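Local coordinates for protein probable transcriptional regulator (Rhodococcus jostii, PDB 3ON2) that is of unknown function but, as a member of the TetR family, probably binds DNA and regulates transcription, at residues S189-F192 / W193-L196; E22-L25 / E26-V30; E141-A145 / G146-P150; P150-A153 / S154-A157; K51-D55 / R56-L60. All blocks are in the same frame, centred on the assembly; numbering follows the deposited sequence.

All five contacts are local and none is fully buried: contacts 1, 2 and 4 lie at the surface, contacts 3 and 5 are partly buried. Contacts 1, 3 and 4 group on one side of the chain's centre, in the TetR-type C-terminal domain, where helix ends 122-144, 153-172 and 181-196 meet; contacts 3 and 4 share P150 and are joined through Q143. Contacts 2 and 5 lie on the opposite side, in the N-terminal region, beside or at the end of the predicted helix-turn-helix, and touch through V30 with R56 and L60. Contacts 4 and 5 are aspartate-capped helix starts, contacts 2 and 3 glycine-closed helix ends, and contact 1 the last two turns of helix 181-196, with aromatic packing.

Contact 1. Residues S189-F192 / W193-L196; sequences SDTF and WRGL
S189-F192 and W193-L196 form one continuous helical run, tied by i to i+4 backbone bonds from W193 N to S189 O (2.9 Å) through to L196 N and F192 O. Among the apolar side chains, F192 meets L196. F192 holds CG anti to the backbone N (chi1 -170°), and in this rotamer L196 CD1 lies over one face of the F192 ring in a CH-pi contact, 3.7 Å from the centroid and displaced toward the rim, nearest CE2 at 3.5 Å. On another side of the helix R194 folds back along the preceding turn, bent at chi3, with its CG 3.3 Å from D190 O and NH2 3.5 Å from D190 CB. D190 OD2 stays 4.4 Å from R194 NH2, well out of the guanidinium plane, so the two charges are merely near each other; the carboxylate forms its salt bridge with R87 through OD1. W193 turns its indole away to meet F90 edge-to-face, while F192 also rests on I156, V159 and A160 of helix 153-172. The arrangement is that of an amphipathic helix end, here the last two turns of helix 181-196 packed against helices 86-103 and 153-172 in the TetR C-terminal domain.

Contact 2. Residues E22-L25 / E26-V30; sequences ESTL and EKDGV
L25, E26 and T24 carry most of this contact at the end of helix 13-28. L25, the buried member, bends its end toward the residues that follow: CD2 lies 3.4 Å from V30 N and 4.1 Å from V30 CB, past the helix end. Its carbonyl O takes the backbone N-H of G29 at 2.8 Å. G29 then turns to positive phi (85°) and an extended psi, angles at which a CB would press on the preceding carbonyl, and ends the first helix of the TetR-type DNA-binding domain. T24 works one turn back from D28. Its O accepts from D28 N in a short 2.7 Å bond, its CG2 approaches D28 OD2, and a water that donates to this OD2 is weakly linked to T24 OG1, which is itself hydrogen-bonded to R20 O. E26 bends at chi2 (-60°) so that its carboxylate swings toward helix 105-115, where OE1 and OE2 accept from the backbone N-H groups of E106 and L107. A second water bridges the like charges of E22 and E26, donating to E22 OE2 at 2.7 Å and to E26 OE2 at 2.9 Å; E22 OE1 is paired with R70.

Contact 3. Residues E141-A145 / G146-P150; sequences EAQAA and GDIGP
Q143 and I148 make the tight side of this turn, crossing obliquely with Q143 CG 3.6 Å from I148 CG1 and 3.7 Å from CD1. I148 holds CG1 between its backbone N and carbonyl carbon (chi1 60°), which turns the longer branch back over the helix, where A142 CB meets it at 3.9 Å. Beyond CG the glutamine runs extended, and its amide NE2 donates to G149 O at 3.3 Å, almost straight (169°), on a lone pair in the carbonyl plane and nearly in the plane of the amide itself. The same nitrogen also donates to G151 O, so one amide nitrogen grips two carbonyls of the outgoing loop. The helix 122-144 closes here in a Schellman motif: G146, at positive phi, is the C-prime residue, D147 N bonds to A142 O at 3.0 Å, and a weak bond joins G146 N to Q143 O. Shortening Q143 to an alanine would remove both amide bonds and the CG packing, and is likely to leave G149 O and G151 O without this donor and the loop less firmly held to the helix. On the loose side A144, exposed, keeps its methyl clear of the loop, and A145 CB meets only the adjoining G146 N. D147 and I148 meanwhile pack against W193, and I148 also reaches F90 and L196.

Contact 4. Residues P150-A153 / S154-A157; sequences PGDA and SRIA
G151 opens the contact, its O 4.2 Å from I156 CD1 and its phi of 142° suited to a residue without a side chain. At D152 the carboxylate caps the helix that starts with A153. With CG anti to the backbone N (chi1 -178°), the group reaches forward, and D152 OD1 accepts from S154 N at 2.8 Å, met from above the carboxylate plane. S154 OG also lies 3.0 Å from this OD1, its torsion of 77° turning the hydroxyl back toward the cap. The backbone O of D152 serves the first turn: I156 N donates to it at 3.1 Å in a good bond, R155 N in a weak one. This is the N-cap pattern, a side chain supplying a missing acceptor in the first turn. R155 crosses D152 obliquely, R155 CG 3.9 Å from D152 OD2, while R155 NE stays 4.7 Å from that OD2, so any attraction would be through charge alone. A153 comes last, and its O receives A157 N at 2.9 Å. Its methyl packs on V139, T140 and Q143 of helix 122-144, whereas I156 faces Q143 together with F192 and L196 of helix 181-196, so the first turn of helix 153-172 is wedged between the two.

Contact 5. Residues K51-D55 / R56-L60; sequences KHFRD and RQALL
A58 N is held by two oxygens of D55, the side-chain OD1 at 2.9 Å and, more weakly, the backbone O. The carboxylate comes forward because its CG stands between the backbone N and the carbonyl carbon (chi1 51°), and OD1 is met nearly along its C-O axis. L59 N donates to the same D55 O at 3.3 Å. D55 is thus the N-cap of helix 56-81, which follows the predicted helix-turn-helix of this TetR-type domain. The apolar side of the turn is built on F53. L59 CD1 sits over one face of the F53 ring, 4.0 Å from the centroid in a CH-pi contact and 3.6 Å from CE2, with the two side chains crossing at about a right angle, while CD2 of H52 covers the opposite face over its centre. Beside them F53 CD1 lies 4.1 Å from A58 CB. Cutting F53 back to an alanine would probably open a gap between L59 and H52 and leave the capped turn less well seated against R14 and L18 of helix 13-28, which the ring also touches. R56 NE donates to L33 O and has a bound sulfate, probably from the crystallisation liquor, as a weak and distant second partner.

Contact 1. Residues S189-F192 / W193-L196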
loop_
_atom_site.group_PDB
_atom_site.type_symbol
_atom_site.label_atom_id
_atom_site.label_comp_id
_atom_site.label_asym_id
_atom_site.label_seq_id
_atom_site.Cartn_x
_atom_site.Cartn_y
_atom_site.Cartn_z
ATOM N N SER A 189 15.875 -0.387 9.675
ATOM C CA SER A 189 15.399 0.818 10.411
ATOM C C SER A 189 16.440 1.449 11.311
ATOM O O SER A 189 16.575 2.679 11.301
ATOM C CB SER A 189 14.113 0.557 11.232
ATOM O OG SER A 189 13.018 0.290 10.367
ATOM N N ASP A 190 17.156 0.629 12.091
ATOM C CA ASP A 190 18.236 1.133 12.959
ATOM C C ASP A 190 19.374 1.774 12.156
ATOM O O ASP A 190 19.896 2.829 12.527
ATOM C CB ASP A 190 18.796 0.019 13.850
ATOM C CG ASP A 190 17.786 -0.474 14.894
ATOM O OD1 ASP A 190 16.772 0.236 15.154
ATOM O OD2 ASP A 190 18.018 -1.582 15.467
ATOM N N THR A 191 19.753 1.143 11.048
ATOM C CA THR A 191 20.865 1.641 10.254
ATOM C C THR A 191 20.462 2.953 9.554
ATOM O O THR A 191 21.238 3.913 9.529
ATOM C CB THR A 191 21.325 0.566 9.242
ATOM O OG1 THR A 191 21.704 -0.622 9.967
ATOM C CG2 THR A 191 22.504 1.042 8.446
ATOM N N PHE A 192 19.256 2.976 8.989
ATOM C CA PHE A 192 18.671 4.180 8.397
ATOM C C PHE A 192 18.633 5.308 9.437
ATOM O O PHE A 192 19.116 6.411 9.183
ATOM C CB PHE A 192 17.248 3.865 7.891
ATOM C CG PHE A 192 16.614 4.969 7.048
ATOM C CD1 PHE A 192 17.171 5.358 5.834
ATOM C CD2 PHE A 192 15.443 5.593 7.471
ATOM C CE1 PHE A 192 16.558 6.366 5.053
ATOM C CE2 PHE A 192 14.830 6.584 6.696
ATOM C CZ PHE A 192 15.397 6.965 5.485
ATOM N N TRP A 193 18.099 5.021 10.617
ATOM C CA TRP A 193 17.952 6.072 11.648
ATOM C C TRP A 193 19.332 6.654 11.983
ATOM O O TRP A 193 19.524 7.889 11.993
ATOM C CB TRP A 193 17.244 5.544 12.919
ATOM C CG TRP A 193 17.193 6.614 13.950
ATOM C CD1 TRP A 193 18.071 6.800 14.999
ATOM C CD2 TRP A 193 16.287 7.719 13.985
ATOM N NE1 TRP A 193 17.734 7.941 15.694
ATOM C CE2 TRP A 193 16.651 8.526 15.093
ATOM C CE3 TRP A 193 15.201 8.109 13.188
ATOM C CZ2 TRP A 193 15.948 9.696 15.441
ATOM C CZ3 TRP A 193 14.509 9.284 13.531
ATOM C CH2 TRP A 193 14.883 10.049 14.659
ATOM N N ARG A 194 20.297 5.770 12.232
ATOM C CA ARG A 194 21.684 6.183 12.517
ATOM C C ARG A 194 22.318 7.017 11.404
ATOM O O ARG A 194 23.043 7.995 11.673
ATOM C CB ARG A 194 22.575 4.975 12.807
ATOM C CG ARG A 194 22.380 4.355 14.176
ATOM C CD ARG A 194 23.381 3.182 14.351
ATOM N NE ARG A 194 22.732 1.957 14.793
ATOM C CZ ARG A 194 22.793 0.782 14.157
ATOM N NH1 ARG A 194 23.495 0.631 13.031
ATOM N NH2 ARG A 194 22.157 -0.258 14.664
ATOM N N GLY A 195 22.045 6.645 10.159
ATOM C CA GLY A 195 22.599 7.366 9.010
ATOM C C GLY A 195 21.999 8.752 8.824
ATOM O O GLY A 195 22.606 9.614 8.185
ATOM N N LEU A 196 20.802 8.966 9.372
ATOM C CA LEU A 196 20.173 10.284 9.310
ATOM C C LEU A 196 20.349 11.100 10.575
ATOM O O LEU A 196 20.327 12.314 10.491
ATOM C CB LEU A 196 18.680 10.194 9.029
ATOM C CG LEU A 196 18.199 9.376 7.832
ATOM C CD1 LEU A 196 16.714 9.172 8.010
ATOM C CD2 LEU A 196 18.525 10.051 6.468
#

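Contact 2. Residues E22-L25 / E26-V30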
loop_
_atom_site.group_PDB
_atom_site.type_symbol
_atom_site.label_atom_id
_atom_site.label_comp_id
_atom_site.label_asym_id
_atom_site.label_seq_id
_atom_site.Cartn_x
_atom_site.Cartn_y
_atom_site.Cartn_z
ATOM N N GLU A 22 -11.001 -8.495 -5.475
ATOM C CA GLU A 22 -9.784 -8.552 -4.659
ATOM C C GLU A 22 -9.508 -10.001 -4.276
ATOM O O GLU A 22 -8.363 -10.443 -4.336
ATOM C CB GLU A 22 -9.881 -7.664 -3.420
ATOM C CG GLU A 22 -8.517 -7.493 -2.738
ATOM C CD GLU A 22 -8.517 -6.501 -1.581
ATOM O OE1 GLU A 22 -9.411 -5.631 -1.541
ATOM O OE2 GLU A 22 -7.608 -6.595 -0.720
ATOM N N SER A 23 -10.560 -10.743 -3.928
ATOM C CA SER A 23 -10.399 -12.163 -3.569
ATOM C C SER A 23 -9.833 -13.000 -4.745
ATOM O O SER A 23 -8.921 -13.796 -4.571
ATOM C CB SER A 23 -11.723 -12.736 -3.045
ATOM O OG SER A 23 -11.566 -14.088 -2.616
ATOM N N THR A 24 -10.365 -12.796 -5.941
ATOM C CA THR A 24 -9.836 -13.440 -7.136
ATOM C C THR A 24 -8.416 -12.979 -7.488
ATOM O O THR A 24 -7.563 -13.790 -7.891
ATOM C CB THR A 24 -10.778 -13.157 -8.289
ATOM O OG1 THR A 24 -12.066 -13.658 -7.929
ATOM C CG2 THR A 24 -10.310 -13.822 -9.580
ATOM N N LEU A 25 -8.160 -11.681 -7.335
ATOM C CA LEU A 25 -6.830 -11.132 -7.601
ATOM C C LEU A 25 -5.801 -11.880 -6.778
ATOM O O LEU A 25 -4.772 -12.298 -7.306
ATOM C CB LEU A 25 -6.751 -9.653 -7.223
ATOM C CG LEU A 25 -5.937 -8.607 -7.987
ATOM C CD1 LEU A 25 -5.552 -7.494 -7.019
ATOM C CD2 LEU A 25 -4.737 -9.077 -8.717
ATOM N N GLU A 26 -6.082 -12.038 -5.482
ATOM C CA GLU A 26 -5.114 -12.636 -4.568
ATOM C C GLU A 26 -4.947 -14.125 -4.821
ATOM O O GLU A 26 -3.858 -14.647 -4.646
ATOM C CB GLU A 26 -5.428 -12.323 -3.089
ATOM C CG GLU A 26 -5.206 -10.830 -2.679
ATOM C CD GLU A 26 -3.758 -10.279 -2.852
ATOM O OE1 GLU A 26 -2.781 -11.081 -3.016
ATOM O OE2 GLU A 26 -3.593 -9.027 -2.801
ATOM N N LYS A 27 -6.010 -14.797 -5.260
ATOM C CA LYS A 27 -5.920 -16.215 -5.637
ATOM C C LYS A 27 -5.298 -16.476 -7.014
ATOM O O LYS A 27 -4.397 -17.318 -7.144
ATOM C CB LYS A 27 -7.292 -16.900 -5.535
ATOM C CG LYS A 27 -7.538 -17.536 -4.184
ATOM C CD LYS A 27 -8.541 -18.701 -4.270
ATOM C CE LYS A 27 -8.091 -19.915 -3.405
ATOM N NZ LYS A 27 -8.066 -19.659 -1.918
ATOM N N ASP A 28 -5.768 -15.755 -8.029
ATOM C CA ASP A 28 -5.461 -16.084 -9.420
ATOM C C ASP A 28 -4.589 -15.051 -10.148
ATOM O O ASP A 28 -4.143 -15.301 -11.268
ATOM C CB ASP A 28 -6.761 -16.312 -10.224
ATOM C CG ASP A 28 -7.629 -17.481 -9.689
ATOM O OD1 ASP A 28 -7.083 -18.486 -9.162
ATOM O OD2 ASP A 28 -8.884 -17.400 -9.823
ATOM N N GLY A 29 -4.351 -13.891 -9.542
ATOM C CA GLY A 29 -3.624 -12.823 -10.228
ATOM C C GLY A 29 -4.500 -11.938 -11.107
ATOM O O GLY A 29 -5.655 -12.257 -11.377
ATOM N N VAL A 30 -3.946 -10.815 -11.557
ATOM C CA VAL A 30 -4.701 -9.831 -12.364
ATOM C C VAL A 30 -5.306 -10.414 -13.659
ATOM O O VAL A 30 -6.393 -10.006 -14.084
ATOM C CB VAL A 30 -3.857 -8.555 -12.644
ATOM C CG1 VAL A 30 -2.663 -8.869 -13.523
ATOM C CG2 VAL A 30 -4.708 -7.440 -13.266
HETATM O O HOH W 1 -5.518 -8.285 -0.769
HETATM O O HOH W 2 -10.802 -16.678 -7.863
#

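Contact 3. Residues E141-A145 / G146-P150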
loop_
_atom_site.group_PDB
_atom_site.type_symbol
_atom_site.label_atom_id
_atom_site.label_comp_id
_atom_site.label_asym_id
_atom_site.label_seq_id
_atom_site.Cartn_x
_atom_site.Cartn_y
_atom_site.Cartn_z
ATOM N N GLU A 141 8.734 16.664 9.857
ATOM C CA GLU A 141 8.503 16.873 11.298
ATOM C C GLU A 141 9.704 16.430 12.114
ATOM O O GLU A 141 10.041 17.059 13.118
ATOM C CB GLU A 141 7.232 16.155 11.791
ATOM C CG GLU A 141 5.916 16.691 11.178
ATOM C CD GLU A 141 4.645 15.921 11.616
ATOM O OE1 GLU A 141 4.758 14.942 12.390
ATOM O OE2 GLU A 141 3.520 16.301 11.178
ATOM N N ALA A 142 10.359 15.355 11.685
ATOM C CA ALA A 142 11.564 14.866 12.373
ATOM C C ALA A 142 12.712 15.851 12.238
ATOM O O ALA A 142 13.523 16.021 13.159
ATOM C CB ALA A 142 11.989 13.485 11.837
ATOM N N GLN A 143 12.789 16.501 11.084
ATOM C CA GLN A 143 13.818 17.514 10.873
ATOM C C GLN A 143 13.515 18.780 11.666
ATOM O O GLN A 143 14.436 19.457 12.093
ATOM C CB GLN A 143 13.933 17.854 9.408
ATOM C CG GLN A 143 14.583 16.766 8.604
ATOM C CD GLN A 143 14.527 17.056 7.151
ATOM O OE1 GLN A 143 13.477 17.413 6.631
ATOM N NE2 GLN A 143 15.645 16.868 6.465
ATOM N N ALA A 144 12.233 19.106 11.835
ATOM C CA ALA A 144 11.813 20.272 12.627
ATOM C C ALA A 144 12.002 20.033 14.120
ATOM O O ALA A 144 12.352 20.950 14.866
ATOM C CB ALA A 144 10.372 20.643 12.316
ATOM N N ALA A 145 11.785 18.799 14.565
ATOM C CA ALA A 145 12.100 18.435 15.943
ATOM C C ALA A 145 13.617 18.370 16.192
ATOM O O ALA A 145 14.055 18.281 17.346
ATOM C CB ALA A 145 11.442 17.125 16.318
ATOM N N GLY A 146 14.414 18.415 15.124
ATOM C CA GLY A 146 15.869 18.349 15.252
ATOM C C GLY A 146 16.424 16.968 15.552
ATOM O O GLY A 146 17.557 16.847 16.022
ATOM N N ASP A 147 15.638 15.922 15.281
ATOM C CA ASP A 147 16.069 14.531 15.546
ATOM C C ASP A 147 17.008 14.018 14.455
ATOM O O ASP A 147 17.919 13.222 14.715
ATOM C CB ASP A 147 14.864 13.583 15.699
ATOM C CG ASP A 147 14.273 13.586 17.117
ATOM O OD1 ASP A 147 14.798 14.305 17.996
ATOM O OD2 ASP A 147 13.276 12.858 17.363
ATOM N N ILE A 148 16.780 14.479 13.233
ATOM C CA ILE A 148 17.624 14.098 12.119
ATOM C C ILE A 148 18.240 15.323 11.451
ATOM O O ILE A 148 17.766 16.443 11.639
ATOM C CB ILE A 148 16.877 13.194 11.076
ATOM C CG1 ILE A 148 15.652 13.902 10.473
ATOM C CG2 ILE A 148 16.504 11.846 11.698
ATOM C CD1 ILE A 148 15.043 13.176 9.241
ATOM N N GLY A 149 19.277 15.094 10.655
ATOM C CA GLY A 149 19.993 16.164 9.959
ATOM C C GLY A 149 19.285 16.724 8.741
ATOM O O GLY A 149 18.255 16.199 8.314
ATOM N N PRO A 150 19.841 17.799 8.164
ATOM C CA PRO A 150 19.224 18.554 7.058
ATOM C C PRO A 150 19.196 17.759 5.767
ATOM O O PRO A 150 19.912 16.760 5.633
ATOM C CB PRO A 150 20.173 19.753 6.879
ATOM C CG PRO A 150 21.003 19.791 8.151
ATOM C CD PRO A 150 21.155 18.356 8.540
#

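Contact 4. Residues P150-A153 / S154-A157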
loop_
_atom_site.group_PDB
_atom_site.type_symbol
_atom_site.label_atom_id
_atom_site.label_comp_id
_atom_site.label_asym_id
_atom_site.label_seq_id
_atom_site.Cartn_x
_atom_site.Cartn_y
_atom_site.Cartn_z
ATOM N N PRO A 150 19.841 17.799 8.164
ATOM C CA PRO A 150 19.224 18.554 7.058
ATOM C C PRO A 150 19.196 17.759 5.767
ATOM O O PRO A 150 19.912 16.760 5.633
ATOM C CB PRO A 150 20.173 19.753 6.879
ATOM C CG PRO A 150 21.003 19.791 8.151
ATOM C CD PRO A 150 21.155 18.356 8.540
ATOM N N GLY A 151 18.386 18.197 4.817
ATOM C CA GLY A 151 18.278 17.481 3.566
ATOM C C GLY A 151 16.883 17.428 2.998
ATOM O O GLY A 151 15.914 17.664 3.700
ATOM N N ASP A 152 16.799 17.116 1.713
ATOM C CA ASP A 152 15.521 17.047 1.021
ATOM C C ASP A 152 14.686 15.898 1.562
ATOM O O ASP A 152 14.993 14.726 1.337
ATOM C CB ASP A 152 15.747 16.909 -0.482
ATOM C CG ASP A 152 14.465 16.885 -1.257
ATOM O OD1 ASP A 152 13.402 16.705 -0.637
ATOM O OD2 ASP A 152 14.510 17.049 -2.487
ATOM N N ALA A 153 13.619 16.243 2.274
ATOM C CA ALA A 153 12.802 15.240 2.938
ATOM C C ALA A 153 12.196 14.236 1.954
ATOM O O ALA A 153 11.919 13.097 2.327
ATOM C CB ALA A 153 11.705 15.898 3.803
ATOM N N SER A 154 11.974 14.651 0.710
ATOM C CA SER A 154 11.380 13.727 -0.270
ATOM C C SER A 154 12.397 12.696 -0.780
ATOM O O SER A 154 12.029 11.554 -1.072
ATOM C CB SER A 154 10.630 14.469 -1.395
ATOM O OG SER A 154 11.530 15.006 -2.333
ATOM N N ARG A 155 13.673 13.071 -0.852
ATOM C CA ARG A 155 14.738 12.103 -1.152
ATOM C C ARG A 155 14.954 11.128 0.020
ATOM O O ARG A 155 15.203 9.920 -0.205
ATOM C CB ARG A 155 16.073 12.789 -1.514
ATOM C CG ARG A 155 16.069 13.500 -2.866
ATOM C CD ARG A 155 15.742 12.543 -4.019
ATOM N NE ARG A 155 15.462 13.312 -5.238
ATOM C CZ ARG A 155 16.381 13.690 -6.117
ATOM N NH1 ARG A 155 17.660 13.348 -5.935
ATOM N NH2 ARG A 155 16.025 14.391 -7.189
ATOM N N ILE A 156 14.866 11.651 1.250
ATOM C CA ILE A 156 14.993 10.831 2.463
ATOM C C ILE A 156 13.861 9.807 2.481
ATOM O O ILE A 156 14.087 8.599 2.661
ATOM C CB ILE A 156 15.004 11.699 3.744
ATOM C CG1 ILE A 156 16.281 12.558 3.787
ATOM C CG2 ILE A 156 14.902 10.828 5.021
ATOM C CD1 ILE A 156 16.288 13.662 4.934
ATOM N N ALA A 157 12.645 10.286 2.265
ATOM C CA ALA A 157 11.483 9.412 2.208
ATOM C C ALA A 157 11.618 8.362 1.099
ATOM O O ALA A 157 11.222 7.207 1.288
ATOM C CB ALA A 157 10.218 10.246 2.030
#

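Contact 5. Residues K51-D55 / R56-L60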
loop_
_atom_site.group_PDB
_atom_site.type_symbol
_atom_site.label_atom_id
_atom_site.label_comp_id
_atom_site.label_asym_id
_atom_site.label_seq_id
_atom_site.Cartn_x
_atom_site.Cartn_y
_atom_site.Cartn_z
ATOM N N LYS A 51 -23.191 -4.238 -14.158
ATOM C CA LYS A 51 -21.907 -4.678 -13.613
ATOM C C LYS A 51 -21.321 -3.522 -12.790
ATOM O O LYS A 51 -20.202 -3.624 -12.292
ATOM C CB LYS A 51 -20.909 -5.019 -14.732
ATOM C CG LYS A 51 -21.378 -5.996 -15.817
ATOM C CD LYS A 51 -20.304 -6.173 -16.911
ATOM C CE LYS A 51 -20.308 -5.044 -17.989
ATOM N NZ LYS A 51 -20.301 -3.598 -17.490
ATOM N N HIS A 52 -22.099 -2.440 -12.665
ATOM C CA HIS A 52 -21.679 -1.140 -12.108
ATOM C C HIS A 52 -20.574 -0.441 -12.897
ATOM O O HIS A 52 -20.775 0.655 -13.417
ATOM C CB HIS A 52 -21.273 -1.217 -10.627
ATOM C CG HIS A 52 -20.692 0.064 -10.127
ATOM N ND1 HIS A 52 -21.475 1.120 -9.711
ATOM C CD2 HIS A 52 -19.409 0.481 -10.028
ATOM C CE1 HIS A 52 -20.696 2.134 -9.378
ATOM N NE2 HIS A 52 -19.438 1.761 -9.536
ATOM N N PHE A 53 -19.402 -1.071 -12.962
ATOM C CA PHE A 53 -18.247 -0.497 -13.633
ATOM C C PHE A 53 -18.451 -0.445 -15.136
ATOM O O PHE A 53 -19.000 -1.357 -15.718
ATOM C CB PHE A 53 -16.999 -1.314 -13.280
ATOM C CG PHE A 53 -16.631 -1.223 -11.827
ATOM C CD1 PHE A 53 -15.952 -0.105 -11.332
ATOM C CD2 PHE A 53 -16.976 -2.246 -10.943
ATOM C CE1 PHE A 53 -15.615 -0.012 -9.981
ATOM C CE2 PHE A 53 -16.643 -2.150 -9.582
ATOM C CZ PHE A 53 -15.957 -1.038 -9.113
ATOM N N ARG A 54 -17.993 0.628 -15.753
ATOM C CA ARG A 54 -18.160 0.861 -17.195
ATOM C C ARG A 54 -17.405 -0.201 -18.002
ATOM O O ARG A 54 -17.874 -0.636 -19.048
ATOM C CB ARG A 54 -17.606 2.256 -17.530
ATOM C CG ARG A 54 -17.603 2.663 -18.989
ATOM C CD ARG A 54 -18.780 3.563 -19.355
ATOM N NE ARG A 54 -18.952 4.704 -18.449
ATOM C CZ ARG A 54 -18.753 5.986 -18.775
ATOM N NH1 ARG A 54 -18.966 6.928 -17.869
ATOM N NH2 ARG A 54 -18.353 6.329 -20.001
ATOM N N ASP A 55 -16.227 -0.594 -17.521
ATOM C CA ASP A 55 -15.394 -1.596 -18.193
ATOM C C ASP A 55 -14.360 -2.131 -17.210
ATOM O O ASP A 55 -14.284 -1.675 -16.059
ATOM C CB ASP A 55 -14.698 -0.992 -19.429
ATOM C CG ASP A 55 -13.943 0.327 -19.117
ATOM O OD1 ASP A 55 -13.375 0.507 -18.012
ATOM O OD2 ASP A 55 -13.906 1.206 -20.006
ATOM N N ARG A 56 -13.576 -3.099 -17.665
ATOM C CA ARG A 56 -12.559 -3.723 -16.848
ATOM C C ARG A 56 -11.603 -2.694 -16.277
ATOM O O ARG A 56 -11.222 -2.788 -15.110
ATOM C CB ARG A 56 -11.750 -4.744 -17.673
ATOM C CG ARG A 56 -10.709 -5.521 -16.843
ATOM C CD ARG A 56 -10.228 -6.776 -17.595
ATOM N NE ARG A 56 -9.477 -7.640 -16.694
ATOM C CZ ARG A 56 -8.154 -7.773 -16.714
ATOM N NH1 ARG A 56 -7.545 -8.560 -15.840
ATOM N NH2 ARG A 56 -7.436 -7.122 -17.612
ATOM N N GLN A 57 -11.166 -1.751 -17.109
ATOM C CA GLN A 57 -10.221 -0.739 -16.632
ATOM C C GLN A 57 -10.784 0.087 -15.463
ATOM O O GLN A 57 -10.044 0.429 -14.567
ATOM C CB GLN A 57 -9.725 0.176 -17.762
ATOM C CG GLN A 57 -8.543 1.050 -17.352
ATOM C CD GLN A 57 -7.321 0.217 -17.027
ATOM O OE1 GLN A 57 -6.952 -0.646 -17.804
ATOM N NE2 GLN A 57 -6.698 0.458 -15.869
ATOM N N ALA A 58 -12.088 0.378 -15.466
ATOM C CA ALA A 58 -12.680 1.119 -14.352
ATOM C C ALA A 58 -12.604 0.281 -13.059
ATOM O O ALA A 58 -12.313 0.801 -11.989
ATOM C CB ALA A 58 -14.113 1.517 -14.668
ATOM N N LEU A 59 -12.843 -1.021 -13.175
ATOM C CA LEU A 59 -12.648 -1.932 -12.042
ATOM C C LEU A 59 -11.199 -1.934 -11.492
ATOM O O LEU A 59 -10.972 -1.841 -10.252
ATOM C CB LEU A 59 -13.061 -3.360 -12.426
ATOM C CG LEU A 59 -12.796 -4.412 -11.343
ATOM C CD1 LEU A 59 -13.684 -4.141 -10.134
ATOM C CD2 LEU A 59 -13.069 -5.809 -11.913
ATOM N N LEU A 60 -10.225 -2.029 -12.398
ATOM C CA LEU A 60 -8.815 -2.101 -11.974
ATOM C C LEU A 60 -8.367 -0.797 -11.323
ATOM O O LEU A 60 -7.624 -0.823 -10.328
ATOM C CB LEU A 60 -7.876 -2.451 -13.130
ATOM C CG LEU A 60 -8.137 -3.740 -13.889
ATOM C CD1 LEU A 60 -7.241 -3.839 -15.108
ATOM C CD2 LEU A 60 -7.947 -4.954 -12.945
#